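Local coordinates for DUF4348 domain-containing protein (Bacteroides fragilis, PDB 3SBU) that is of unknown function but has an NTF2-like, cystatin-like fold and is probably a lipoprotein whose chains assemble in pairs, at residues 177-182 against 187-192; 93-98 against 102-107; 40-45 against 212-217. All blocks are in the same frame, centred on the assembly; numbering follows the deposited sequence.

In the fold
Interactions 2 and 3 lie near the middle of the chain, each about 10 Å from its centre, whereas interaction 1 sits about 23 Å out, on a hairpin that reaches the second subunit. Interaction 1 is built from main-chain hydrogen bonds between neighbouring strands, and its partly exposed flanks mix apolar and polar side chains. The other two are small, buried side-chain contacts. Interaction 2 is almost wholly apolar, with one water bridging its polar end; interaction 3 adds a direct tyrosine-carboxylate bond to an apolar touch. They adjoin each other: the N213 amide oxygen of interaction 3 receives the L94 backbone N-H of interaction 2.

Interaction 1: residues 177-182 against 187-192; sequences VFVTTD and FSILET
F178 and T192 exchange two backbone hydrogen bonds, and so do T180 and L190, in an antiparallel pairing of strands 177-182 and 189-192 whose segment directions make an angle of 136°. The shortest of these bonds runs from L190 N to T180 O (2.7 Å), bent to 151° at the hydrogen. Beyond them D182 N donates to S188 O at 2.9 Å, extending the pairing toward the turn. Between the two doubly bonded pairs, V179 stands opposite E191 as a non-hydrogen-bonded pair. On the face that carries F178, T180, L190 and T192, the CG2 methyl of T192 meets the edge of the F178 ring, 3.6 Å from CD2, both side chains pointing the same way. T180 and L190 also run side by side, with CG2 of T180 3.8 Å from CD2 of L190. These strands form a beta hairpin, and the second subunit packs on it: P145 of that subunit lies on F178, and M123 of the same subunit on L190, which suits large apolar groups. T192 serves both sides of this boundary, because its OG1, anti to the backbone N (chi1 -172°), bonds to N67 O of the second subunit while its methyl stays against F178. Across the hairpin's other side, V179 CG1 lies 3.7 Å from I189 CD1, an oblique contact between branched side chains. There the extended chain of E191 brings its carboxylate to V177, OE2 lying 3.6 Å from V177 CG1. D182 OD1 accepts from the backbone N of D184, joining this residue to the turn.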
ATOM      1  N   VAL A 177      -8.479 -11.694   2.858  1.00 40.29           N
ATOM      2  CA  VAL A 177      -7.454 -12.236   1.969  1.00 38.75           C
ATOM      3  C   VAL A 177      -6.864 -11.065   1.156  1.00 40.75           C
ATOM      4  O   VAL A 177      -7.601 -10.207   0.662  1.00 39.96           O
ATOM      5  CB  VAL A 177      -7.993 -13.394   1.083  1.00 41.71           C
ATOM      6  CG1 VAL A 177      -6.971 -13.810   0.028  1.00 40.86           C
ATOM      7  CG2 VAL A 177      -8.368 -14.589   1.937  1.00 42.04           C
ATOM      8  N   PHE A 178      -5.530 -10.988   1.116  1.00 38.54           N
ATOM      9  CA  PHE A 178      -4.821  -9.921   0.432  1.00 38.26           C
ATOM     10  C   PHE A 178      -3.823 -10.509  -0.519  1.00 42.77           C
ATOM     11  O   PHE A 178      -2.955 -11.301  -0.138  1.00 44.18           O
ATOM     12  CB  PHE A 178      -4.145  -8.968   1.433  1.00 41.14           C
ATOM     13  CG  PHE A 178      -3.480  -7.743   0.877  1.00 43.10           C
ATOM     14  CD1 PHE A 178      -4.133  -6.933  -0.032  1.00 45.21           C
ATOM     15  CD2 PHE A 178      -2.229  -7.352   1.333  1.00 45.76           C
ATOM     16  CE1 PHE A 178      -3.522  -5.786  -0.506  1.00 46.67           C
ATOM     17  CE2 PHE A 178      -1.641  -6.185   0.890  1.00 49.54           C
ATOM     18  CZ  PHE A 178      -2.285  -5.413  -0.025  1.00 47.01           C
ATOM     19  N   VAL A 179      -3.947 -10.127  -1.763  1.00 38.22           N
ATOM     20  CA  VAL A 179      -3.004 -10.590  -2.759  1.00 38.90           C
ATOM     21  C   VAL A 179      -2.201  -9.380  -3.203  1.00 42.84           C
ATOM     22  O   VAL A 179      -2.768  -8.327  -3.544  1.00 42.97           O
ATOM     23  CB  VAL A 179      -3.685 -11.335  -3.927  1.00 41.55           C
ATOM     24  CG1 VAL A 179      -2.652 -11.822  -4.936  1.00 41.65           C
ATOM     25  CG2 VAL A 179      -4.539 -12.498  -3.424  1.00 40.56           C
ATOM     26  N   THR A 180      -0.883  -9.499  -3.155  1.00 38.31           N
ATOM     27  CA  THR A 180      -0.069  -8.377  -3.584  1.00 39.89           C
ATOM     28  C   THR A 180       1.245  -8.883  -4.211  1.00 45.18           C
ATOM     29  O   THR A 180       1.376 -10.073  -4.486  1.00 42.42           O
ATOM     30  CB  THR A 180       0.139  -7.373  -2.416  1.00 48.72           C
ATOM     31  OG1 THR A 180       0.677  -6.175  -2.960  1.00 53.72           O
ATOM     32  CG2 THR A 180       1.040  -7.909  -1.314  1.00 42.94           C
ATOM     33  N   THR A 181       2.216  -7.967  -4.408  1.00 45.73           N
ATOM     34  CA  THR A 181       3.540  -8.240  -4.934  1.00 47.41           C
ATOM     35  C   THR A 181       4.477  -8.553  -3.776  1.00 55.19           C
ATOM     36  O   THR A 181       4.424  -7.896  -2.739  1.00 57.81           O
ATOM     37  CB  THR A 181       4.026  -6.994  -5.726  1.00 58.04           C
ATOM     38  OG1 THR A 181       3.131  -6.723  -6.799  1.00 60.70           O
ATOM     39  CG2 THR A 181       5.388  -7.171  -6.315  1.00 56.60           C
ATOM     40  N   ASP A 182       5.367  -9.522  -3.961  1.00 51.08           N
ATOM     41  CA  ASP A 182       6.393  -9.834  -2.984  1.00 52.01           C
ATOM     42  C   ASP A 182       7.410  -8.650  -2.937  1.00 57.78           C
ATOM     43  O   ASP A 182       7.957  -8.300  -3.993  1.00 54.16           O
ATOM     44  CB  ASP A 182       7.067 -11.148  -3.390  1.00 53.18           C
ATOM     45  CG  ASP A 182       8.035 -11.758  -2.416  1.00 69.98           C
ATOM     46  OD1 ASP A 182       8.711 -10.995  -1.684  1.00 77.74           O
ATOM     47  OD2 ASP A 182       8.200 -12.992  -2.455  1.00 75.58           O
ATOM     48  N   PHE A 187       8.121  -9.965  -9.741  1.00 71.56           N
ATOM     49  CA  PHE A 187       7.562 -10.975 -10.639  1.00 70.43           C
ATOM     50  C   PHE A 187       6.877 -12.096  -9.833  1.00 70.79           C
ATOM     51  O   PHE A 187       6.310 -13.026 -10.419  1.00 68.63           O
ATOM     52  CB  PHE A 187       8.650 -11.522 -11.574  1.00 74.07           C
ATOM     53  CG  PHE A 187       9.235 -10.429 -12.439  1.00 78.82           C
ATOM     54  CD1 PHE A 187       8.493  -9.861 -13.473  1.00 82.13           C
ATOM     55  CD2 PHE A 187      10.507  -9.925 -12.186  1.00 84.34           C
ATOM     56  CE1 PHE A 187       9.020  -8.816 -14.247  1.00 85.11           C
ATOM     57  CE2 PHE A 187      11.039  -8.893 -12.971  1.00 89.28           C
ATOM     58  CZ  PHE A 187      10.292  -8.345 -13.995  1.00 86.93           C
ATOM     59  N   SER A 188       6.879 -11.949  -8.477  1.00 64.91           N
ATOM     60  CA  SER A 188       6.347 -12.931  -7.561  1.00 62.33           C
ATOM     61  C   SER A 188       5.135 -12.428  -6.789  1.00 60.48           C
ATOM     62  O   SER A 188       5.119 -11.327  -6.240  1.00 59.15           O
ATOM     63  CB  SER A 188       7.433 -13.407  -6.605  1.00 69.46           C
ATOM     64  OG  SER A 188       7.037 -14.593  -5.935  1.00 83.93           O
ATOM     65  N   ILE A 189       4.109 -13.270  -6.785  1.00 52.89           N
ATOM     66  CA  ILE A 189       2.859 -13.073  -6.100  1.00 51.80           C
ATOM     67  C   ILE A 189       3.047 -13.305  -4.599  1.00 53.47           C
ATOM     68  O   ILE A 189       3.810 -14.180  -4.189  1.00 52.42           O
ATOM     69  CB  ILE A 189       1.765 -14.008  -6.707  1.00 53.45           C
ATOM     70  CG1 ILE A 189       0.372 -13.587  -6.300  1.00 52.46           C
ATOM     71  CG2 ILE A 189       2.020 -15.504  -6.427  1.00 55.13           C
ATOM     72  CD1 ILE A 189      -0.602 -13.584  -7.471  1.00 60.61           C
ATOM     73  N   LEU A 190       2.321 -12.541  -3.789  1.00 48.41           N
ATOM     74  CA  LEU A 190       2.347 -12.732  -2.348  1.00 47.99           C
ATOM     75  C   LEU A 190       0.915 -12.807  -1.831  1.00 47.24           C
ATOM     76  O   LEU A 190       0.147 -11.848  -1.958  1.00 44.53           O
ATOM     77  CB  LEU A 190       3.143 -11.624  -1.647  1.00 50.18           C
ATOM     78  CG  LEU A 190       3.040 -11.568  -0.096  1.00 57.11           C
ATOM     79  CD1 LEU A 190       3.897 -12.639   0.552  1.00 59.03           C
ATOM     80  CD2 LEU A 190       3.521 -10.258   0.405  1.00 60.53           C
ATOM     81  N   GLU A 191       0.543 -13.956  -1.293  1.00 44.52           N
ATOM     82  CA  GLU A 191      -0.777 -14.063  -0.695  1.00 44.54           C
ATOM     83  C   GLU A 191      -0.651 -13.966   0.804  1.00 47.93           C
ATOM     84  O   GLU A 191       0.108 -14.709   1.426  1.00 48.53           O
ATOM     85  CB  GLU A 191      -1.516 -15.337  -1.090  1.00 45.54           C
ATOM     86  CG  GLU A 191      -2.926 -15.301  -0.497  1.00 65.07           C
ATOM     87  CD  GLU A 191      -3.891 -16.388  -0.932  1.00 98.95           C
ATOM     88  OE1 GLU A 191      -3.747 -16.905  -2.064  1.00101.72           O
ATOM     89  OE2 GLU A 191      -4.823 -16.689  -0.151  1.00 96.77           O
ATOM     90  N   THR A 192      -1.376 -13.036   1.379  1.00 45.41           N
ATOM     91  CA  THR A 192      -1.303 -12.792   2.815  1.00 47.38           C
ATOM     92  C   THR A 192      -2.713 -12.460   3.310  1.00 48.74           C
ATOM     93  O   THR A 192      -3.678 -12.648   2.563  1.00 45.95           O
ATOM     94  CB  THR A 192      -0.241 -11.677   3.098  1.00 54.82           C
ATOM     95  OG1 THR A 192      -0.045 -11.567   4.491  1.00 60.37           O
ATOM     96  CG2 THR A 192      -0.659 -10.308   2.574  1.00 52.34           C
TER

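Interaction 2: residues 93-98 against 102-107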
ATOM      1  N   LEU A  93     -14.982  -0.768 -12.602  1.00 39.29           N
ATOM      2  CA  LEU A  93     -15.540  -1.826 -13.442  1.00 37.30           C
ATOM      3  C   LEU A  93     -16.163  -2.848 -12.516  1.00 38.28           C
ATOM      4  O   LEU A  93     -15.653  -3.048 -11.421  1.00 35.64           O
ATOM      5  CB  LEU A  93     -14.491  -2.503 -14.351  1.00 36.83           C
ATOM      6  CG  LEU A  93     -13.741  -1.661 -15.387  1.00 41.33           C
ATOM      7  CD1 LEU A  93     -12.674  -2.520 -16.090  1.00 40.13           C
ATOM      8  CD2 LEU A  93     -14.690  -1.079 -16.424  1.00 42.28           C
ATOM      9  N   LEU A  94     -17.271  -3.477 -12.933  1.00 36.29           N
ATOM     10  CA  LEU A  94     -17.957  -4.467 -12.120  1.00 36.00           C
ATOM     11  C   LEU A  94     -18.113  -5.764 -12.849  1.00 37.07           C
ATOM     12  O   LEU A  94     -18.448  -5.780 -14.035  1.00 38.79           O
ATOM     13  CB  LEU A  94     -19.346  -3.962 -11.689  1.00 37.68           C
ATOM     14  CG  LEU A  94     -19.349  -3.110 -10.429  1.00 46.20           C
ATOM     15  CD1 LEU A  94     -20.570  -2.217 -10.405  1.00 49.06           C
ATOM     16  CD2 LEU A  94     -19.295  -3.989  -9.178  1.00 48.98           C
ATOM     17  N   PHE A  95     -17.918  -6.861 -12.122  1.00 31.90           N
ATOM     18  CA  PHE A  95     -18.036  -8.228 -12.633  1.00 30.94           C
ATOM     19  C   PHE A  95     -18.749  -9.082 -11.587  1.00 34.11           C
ATOM     20  O   PHE A  95     -18.770  -8.713 -10.424  1.00 33.48           O
ATOM     21  CB  PHE A  95     -16.600  -8.817 -12.922  1.00 31.41           C
ATOM     22  CG  PHE A  95     -15.733  -7.968 -13.819  1.00 31.71           C
ATOM     23  CD1 PHE A  95     -14.932  -6.951 -13.289  1.00 32.17           C
ATOM     24  CD2 PHE A  95     -15.744  -8.156 -15.193  1.00 32.26           C
ATOM     25  CE1 PHE A  95     -14.161  -6.126 -14.124  1.00 33.59           C
ATOM     26  CE2 PHE A  95     -14.980  -7.329 -16.036  1.00 36.19           C
ATOM     27  CZ  PHE A  95     -14.191  -6.316 -15.493  1.00 34.57           C
ATOM     28  N   ASP A  96     -19.249 -10.244 -11.993  1.00 31.40           N
ATOM     29  CA  ASP A  96     -19.866 -11.251 -11.128  1.00 32.07           C
ATOM     30  C   ASP A  96     -18.928 -12.426 -10.911  1.00 35.80           C
ATOM     31  O   ASP A  96     -19.123 -13.205  -9.974  1.00 35.51           O
ATOM     32  CB  ASP A  96     -21.137 -11.822 -11.808  1.00 34.12           C
ATOM     33  CG  ASP A  96     -22.294 -10.871 -11.910  1.00 42.45           C
ATOM     34  OD1 ASP A  96     -22.159  -9.714 -11.439  1.00 43.69           O
ATOM     35  OD2 ASP A  96     -23.332 -11.271 -12.459  1.00 41.99           O
ATOM     36  N   ARG A  97     -17.999 -12.629 -11.866  1.00 31.22           N
ATOM     37  CA  ARG A  97     -17.069 -13.761 -11.933  1.00 30.59           C
ATOM     38  C   ARG A  97     -15.716 -13.276 -12.402  1.00 33.33           C
ATOM     39  O   ARG A  97     -15.655 -12.482 -13.329  1.00 33.62           O
ATOM     40  CB  ARG A  97     -17.607 -14.791 -12.938  1.00 32.54           C
ATOM     41  CG  ARG A  97     -19.068 -15.155 -12.781  1.00 43.82           C
ATOM     42  CD  ARG A  97     -19.516 -16.142 -13.821  1.00 42.42           C
ATOM     43  NE  ARG A  97     -19.725 -15.500 -15.117  1.00 33.49           N
ATOM     44  CZ  ARG A  97     -20.550 -15.978 -16.039  1.00 46.13           C
ATOM     45  NH1 ARG A  97     -21.221 -17.108 -15.821  1.00 35.30           N
ATOM     46  NH2 ARG A  97     -20.713 -15.337 -17.184  1.00 35.92           N
ATOM     47  N   GLU A  98     -14.637 -13.810 -11.827  1.00 29.85           N
ATOM     48  CA  GLU A  98     -13.269 -13.399 -12.097  1.00 28.33           C
ATOM     49  C   GLU A  98     -12.902 -13.611 -13.560  1.00 33.38           C
ATOM     50  O   GLU A  98     -12.221 -12.759 -14.136  1.00 33.18           O
ATOM     51  CB  GLU A  98     -12.295 -14.171 -11.181  1.00 28.92           C
ATOM     52  CG  GLU A  98     -10.861 -13.687 -11.313  1.00 34.20           C
ATOM     53  CD  GLU A  98      -9.840 -14.445 -10.490  1.00 33.53           C
ATOM     54  OE1 GLU A  98     -10.224 -15.407  -9.791  1.00 40.54           O
ATOM     55  OE2 GLU A  98      -8.650 -14.074 -10.548  1.00 47.92           O
ATOM     56  N   ASP A 102     -11.458 -11.219 -18.300  1.00 34.44           N
ATOM     57  CA  ASP A 102     -10.763 -11.493 -19.575  1.00 34.85           C
ATOM     58  C   ASP A 102     -11.362 -10.652 -20.689  1.00 39.93           C
ATOM     59  O   ASP A 102     -10.692 -10.386 -21.686  1.00 40.78           O
ATOM     60  CB  ASP A 102     -10.894 -12.993 -19.988  1.00 34.37           C
ATOM     61  CG  ASP A 102     -10.138 -14.010 -19.160  1.00 35.56           C
ATOM     62  OD1 ASP A 102      -9.538 -13.626 -18.145  1.00 39.54           O
ATOM     63  OD2 ASP A 102     -10.239 -15.199 -19.459  1.00 41.16           O
ATOM     64  N   LEU A 103     -12.642 -10.268 -20.535  1.00 36.88           N
ATOM     65  CA  LEU A 103     -13.365  -9.556 -21.583  1.00 39.08           C
ATOM     66  C   LEU A 103     -12.866  -8.128 -21.791  1.00 42.60           C
ATOM     67  O   LEU A 103     -13.071  -7.590 -22.874  1.00 43.39           O
ATOM     68  CB  LEU A 103     -14.880  -9.582 -21.308  1.00 39.60           C
ATOM     69  CG  LEU A 103     -15.519 -10.986 -21.364  1.00 45.43           C
ATOM     70  CD1 LEU A 103     -16.940 -10.962 -20.862  1.00 43.34           C
ATOM     71  CD2 LEU A 103     -15.441 -11.583 -22.779  1.00 51.26           C
ATOM     72  N   VAL A 104     -12.179  -7.547 -20.802  1.00 39.95           N
ATOM     73  CA  VAL A 104     -11.624  -6.177 -20.882  1.00 43.22           C
ATOM     74  C   VAL A 104     -10.668  -6.054 -22.104  1.00 51.42           C
ATOM     75  O   VAL A 104     -10.743  -5.071 -22.848  1.00 53.86           O
ATOM     76  CB  VAL A 104     -10.940  -5.764 -19.550  1.00 45.19           C
ATOM     77  CG1 VAL A 104     -10.270  -4.385 -19.665  1.00 47.12           C
ATOM     78  CG2 VAL A 104     -11.948  -5.776 -18.406  1.00 42.24           C
ATOM     79  N   GLY A 105      -9.868  -7.087 -22.336  1.00 49.88           N
ATOM     80  CA  GLY A 105      -8.940  -7.146 -23.464  1.00 53.77           C
ATOM     81  C   GLY A 105      -9.484  -7.641 -24.804  1.00 62.92           C
ATOM     82  O   GLY A 105      -8.694  -7.851 -25.730  1.00 65.43           O
ATOM     83  N   ASP A 106     -10.818  -7.816 -24.946  1.00 58.86           N
ATOM     84  CA  ASP A 106     -11.414  -8.316 -26.186  1.00 59.24           C
ATOM     85  C   ASP A 106     -11.500  -7.193 -27.256  1.00 62.53           C
ATOM     86  O   ASP A 106     -12.338  -6.298 -27.165  1.00 60.47           O
ATOM     87  CB  ASP A 106     -12.795  -8.938 -25.900  1.00 61.05           C
ATOM     88  CG  ASP A 106     -13.399  -9.774 -27.015  1.00 72.02           C
ATOM     89  OD1 ASP A 106     -12.843  -9.766 -28.134  1.00 72.59           O
ATOM     90  OD2 ASP A 106     -14.459 -10.394 -26.779  1.00 82.08           O
ATOM     91  N   THR A 107     -10.636  -7.274 -28.289  1.00 59.80           N
ATOM     92  CA  THR A 107     -10.559  -6.263 -29.359  1.00 61.35           C
ATOM     93  C   THR A 107     -11.570  -6.536 -30.483  1.00 64.07           C
ATOM     94  O   THR A 107     -11.744  -5.686 -31.350  1.00 64.64           O
ATOM     95  CB  THR A 107      -9.117  -6.141 -29.916  1.00 71.14           C
ATOM     96  OG1 THR A 107      -8.612  -7.435 -30.274  1.00 66.96           O
ATOM     97  CG2 THR A 107      -8.168  -5.433 -28.945  1.00 68.24           C
TER
HETATM   98  O   HOH W   1      -9.633 -13.154 -15.538  1.00 46.01           O
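V104 meets both F95 and L93 with a single methyl group, CG2, which makes every direct side-chain contact between segments 93-98 and 102-107. Its nearer partner is F95: CG2 lies 3.7 Å from CZ, at the ring edge and near the ring plane, and the two side chains cross at about a right angle. L93 comes in obliquely with CD1, 4.1 Å from V104 CG2. A valine suits this place because its short, branched side chain offers a compact methyl to two larger groups. The torsion at V104 sets CG2 beside its own backbone N and CG1 anti to it (chi1 176°), which leaves CG2 as the branch facing the strand. L93 and F95 are two residues apart on strand 93-95, so both reach toward the loop while L94, between them, packs on K227 and L229 of strand 226-230. The contact thus joins a strand of the antiparallel sheet to the loop that leads on to strand 111-116. Backbone bonds between L93 and A230 and between F95 and I228 fix the strand in that sheet, and M101 and Q218 also pack against F95. D106 N bonds to L103 O at 3.1 Å, holding the chain in a tight turn around V104. Near the short link 99-101, where the ends of the two segments come together, a water donates to E98 O at 3.0 Å and to D102 OD1 at 2.7 Å, linking a carbonyl to a carboxylate. D102 OD2 accepts a bond from a glycerol that probably comes from the crystallisation liquor.

Interaction 3: residues 40-45 against 212-217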
ATOM      1  N   SER A  40      -9.058   0.162 -30.168  1.00 74.88           N
ATOM      2  CA  SER A  40      -9.651  -0.395 -28.964  1.00 70.66           C
ATOM      3  C   SER A  40     -10.610   0.625 -28.365  1.00 71.87           C
ATOM      4  O   SER A  40     -10.445   1.831 -28.563  1.00 72.79           O
ATOM      5  CB  SER A  40      -8.586  -0.822 -27.954  1.00 71.32           C
ATOM      6  OG  SER A  40      -8.093   0.247 -27.166  1.00 79.29           O
ATOM      7  N   PHE A  41     -11.612   0.135 -27.640  1.00 65.15           N
ATOM      8  CA  PHE A  41     -12.609   0.957 -26.981  1.00 63.65           C
ATOM      9  C   PHE A  41     -11.972   1.832 -25.899  1.00 69.27           C
ATOM     10  O   PHE A  41     -12.301   3.017 -25.825  1.00 70.42           O
ATOM     11  CB  PHE A  41     -13.741   0.101 -26.375  1.00 61.79           C
ATOM     12  CG  PHE A  41     -14.817   0.973 -25.769  1.00 61.68           C
ATOM     13  CD1 PHE A  41     -15.751   1.613 -26.576  1.00 65.63           C
ATOM     14  CD2 PHE A  41     -14.846   1.220 -24.401  1.00 60.84           C
ATOM     15  CE1 PHE A  41     -16.704   2.473 -26.025  1.00 66.61           C
ATOM     16  CE2 PHE A  41     -15.802   2.083 -23.852  1.00 63.57           C
ATOM     17  CZ  PHE A  41     -16.737   2.682 -24.665  1.00 62.95           C
ATOM     18  N   ASP A  42     -11.084   1.246 -25.066  1.00 65.14           N
ATOM     19  CA  ASP A  42     -10.399   1.924 -23.962  1.00 65.77           C
ATOM     20  C   ASP A  42      -9.590   3.148 -24.434  1.00 74.06           C
ATOM     21  O   ASP A  42      -9.602   4.171 -23.736  1.00 75.01           O
ATOM     22  CB  ASP A  42      -9.501   0.937 -23.194  1.00 65.67           C
ATOM     23  CG  ASP A  42     -10.266  -0.096 -22.373  1.00 75.18           C
ATOM     24  OD1 ASP A  42     -11.457   0.146 -22.071  1.00 72.42           O
ATOM     25  OD2 ASP A  42      -9.673  -1.168 -22.044  1.00 86.22           O
ATOM     26  N   ASP A  43      -8.917   3.053 -25.612  1.00 72.05           N
ATOM     27  CA  ASP A  43      -8.167   4.174 -26.194  1.00 75.74           C
ATOM     28  C   ASP A  43      -9.131   5.240 -26.709  1.00 79.46           C
ATOM     29  O   ASP A  43      -8.921   6.429 -26.452  1.00 80.34           O
ATOM     30  CB  ASP A  43      -7.226   3.732 -27.343  1.00 80.08           C
ATOM     31  CG  ASP A  43      -6.086   2.810 -26.954  1.00 95.09           C
ATOM     32  OD1 ASP A  43      -5.424   3.079 -25.924  1.00 95.42           O
ATOM     33  OD2 ASP A  43      -5.814   1.853 -27.710  1.00104.60           O
ATOM     34  N   PHE A  44     -10.193   4.806 -27.432  1.00 74.20           N
ATOM     35  CA  PHE A  44     -11.209   5.690 -28.002  1.00 75.01           C
ATOM     36  C   PHE A  44     -11.923   6.496 -26.925  1.00 78.14           C
ATOM     37  O   PHE A  44     -12.058   7.712 -27.077  1.00 80.45           O
ATOM     38  CB  PHE A  44     -12.253   4.903 -28.836  1.00 75.29           C
ATOM     39  CG  PHE A  44     -13.582   5.620 -28.984  1.00 76.25           C
ATOM     40  CD1 PHE A  44     -13.731   6.666 -29.886  1.00 81.45           C
ATOM     41  CD2 PHE A  44     -14.659   5.292 -28.174  1.00 75.72           C
ATOM     42  CE1 PHE A  44     -14.940   7.355 -29.993  1.00 83.29           C
ATOM     43  CE2 PHE A  44     -15.863   5.998 -28.267  1.00 79.14           C
ATOM     44  CZ  PHE A  44     -16.000   7.012 -29.189  1.00 80.01           C
ATOM     45  N   ILE A  45     -12.416   5.811 -25.871  1.00 71.25           N
ATOM     46  CA  ILE A  45     -13.211   6.419 -24.817  1.00 70.77           C
ATOM     47  C   ILE A  45     -12.447   7.533 -24.090  1.00 80.67           C
ATOM     48  O   ILE A  45     -13.060   8.563 -23.806  1.00 81.97           O
ATOM     49  CB  ILE A  45     -13.844   5.389 -23.842  1.00 69.30           C
ATOM     50  CG1 ILE A  45     -15.123   5.957 -23.201  1.00 67.90           C
ATOM     51  CG2 ILE A  45     -12.872   4.819 -22.812  1.00 68.08           C
ATOM     52  CD1 ILE A  45     -16.249   6.189 -24.198  1.00 64.40           C
ATOM     53  N   SER A 212     -18.755   3.804 -11.885  1.00 45.67           N
ATOM     54  CA  SER A 212     -18.789   3.650 -13.325  1.00 45.28           C
ATOM     55  C   SER A 212     -18.741   2.165 -13.645  1.00 46.76           C
ATOM     56  O   SER A 212     -18.443   1.343 -12.772  1.00 43.04           O
ATOM     57  CB  SER A 212     -17.636   4.381 -13.993  1.00 48.75           C
ATOM     58  OG  SER A 212     -16.374   3.823 -13.660  1.00 54.23           O
ATOM     59  N   ASN A 213     -19.041   1.827 -14.889  1.00 44.35           N
ATOM     60  CA  ASN A 213     -18.920   0.477 -15.374  1.00 42.07           C
ATOM     61  C   ASN A 213     -18.820   0.558 -16.855  1.00 45.33           C
ATOM     62  O   ASN A 213     -19.314   1.506 -17.470  1.00 45.28           O
ATOM     63  CB  ASN A 213     -20.062  -0.451 -14.912  1.00 43.07           C
ATOM     64  CG  ASN A 213     -19.746  -1.913 -15.092  1.00 59.15           C
ATOM     65  OD1 ASN A 213     -18.575  -2.335 -15.201  1.00 44.34           O
ATOM     66  ND2 ASN A 213     -20.780  -2.731 -15.055  1.00 64.52           N
ATOM     67  N   ILE A 214     -18.080  -0.376 -17.430  1.00 40.39           N
ATOM     68  CA  ILE A 214     -17.957  -0.510 -18.862  1.00 40.41           C
ATOM     69  C   ILE A 214     -18.408  -1.918 -19.173  1.00 45.60           C
ATOM     70  O   ILE A 214     -17.915  -2.854 -18.557  1.00 44.96           O
ATOM     71  CB  ILE A 214     -16.561  -0.170 -19.417  1.00 42.39           C
ATOM     72  CG1 ILE A 214     -16.132   1.257 -19.025  1.00 43.58           C
ATOM     73  CG2 ILE A 214     -16.534  -0.392 -20.925  1.00 41.07           C
ATOM     74  CD1 ILE A 214     -14.664   1.623 -19.381  1.00 46.40           C
ATOM     75  N   ASN A 215     -19.392  -2.067 -20.064  1.00 45.63           N
ATOM     76  CA  ASN A 215     -19.888  -3.385 -20.390  1.00 45.04           C
ATOM     77  C   ASN A 215     -19.122  -3.940 -21.560  1.00 47.97           C
ATOM     78  O   ASN A 215     -19.373  -3.582 -22.708  1.00 49.78           O
ATOM     79  CB  ASN A 215     -21.421  -3.394 -20.630  1.00 48.96           C
ATOM     80  CG  ASN A 215     -21.919  -4.759 -21.025  1.00 66.37           C
ATOM     81  OD1 ASN A 215     -21.431  -5.759 -20.567  1.00 51.90           O
ATOM     82  ND2 ASN A 215     -22.847  -4.849 -21.942  1.00 62.32           N
ATOM     83  N   TYR A 216     -18.199  -4.856 -21.278  1.00 42.03           N
ATOM     84  CA  TYR A 216     -17.447  -5.550 -22.303  1.00 41.12           C
ATOM     85  C   TYR A 216     -18.133  -6.897 -22.639  1.00 46.71           C
ATOM     86  O   TYR A 216     -17.539  -7.721 -23.339  1.00 47.10           O
ATOM     87  CB  TYR A 216     -16.000  -5.792 -21.824  1.00 40.88           C
ATOM     88  CG  TYR A 216     -15.214  -4.545 -21.476  1.00 40.77           C
ATOM     89  CD1 TYR A 216     -14.541  -3.827 -22.460  1.00 43.79           C
ATOM     90  CD2 TYR A 216     -15.017  -4.169 -20.147  1.00 39.29           C
ATOM     91  CE1 TYR A 216     -13.746  -2.725 -22.136  1.00 43.56           C
ATOM     92  CE2 TYR A 216     -14.236  -3.060 -19.813  1.00 40.11           C
ATOM     93  CZ  TYR A 216     -13.601  -2.347 -20.809  1.00 48.78           C
ATOM     94  OH  TYR A 216     -12.829  -1.272 -20.454  1.00 53.31           O
ATOM     95  N   GLY A 217     -19.341  -7.114 -22.103  1.00 43.30           N
ATOM     96  CA  GLY A 217     -20.074  -8.373 -22.232  1.00 43.64           C
ATOM     97  C   GLY A 217     -20.045  -9.248 -20.973  1.00 45.00           C
ATOM     98  O   GLY A 217     -20.553 -10.366 -20.995  1.00 44.03           O
TER
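The first turn of helix 41-50 packs against segment 212-217, which carries strand 212-215, an outermost strand of the mixed sheet within this chain, as in NTF2-like folds where a helix lies on a curved sheet. Y216 OH donates to D42 OD1 over 2.6 Å, using the syn lone pair of the carboxylate. D42 OD1 lies in the plane of the Y216 ring, at its hydroxyl edge, yet the carboxylate plane is turned 87° against the ring. Alongside, I214 CG2 touches F41 CE2 at 3.9 Å, the two side chains crossing obliquely. The same CG2 sits 3.5 Å above the plane of the Y216 ring, toward its rim, so one methyl fills the angle between two aromatic groups. With F41 CG anti to the backbone N (chi1 -176°), the ring reaches the sheet, where it meets V112 and V114 and stands edge-to-face with both W136 and F129; a large flat apolar group suits so aromatic a setting. S40 caps the helix with a weak bond from D43 N to its OG, 3.3 Å long. In the other segment, N215 OD1 accepts from G217 N at 2.9 Å in an Asx turn. A glycerol, probably from the crystallisation liquor, lies by D42 and bonds to F41 N, marking a possible pocket at the helix start. An aspartate in the first helical turn would be favoured by the helix dipole, and the tyrosine hydroxyl donating to OD1 would probably stabilise the carboxylate's negative charge, a polar bond set beside the apolar touch of F41 and I214.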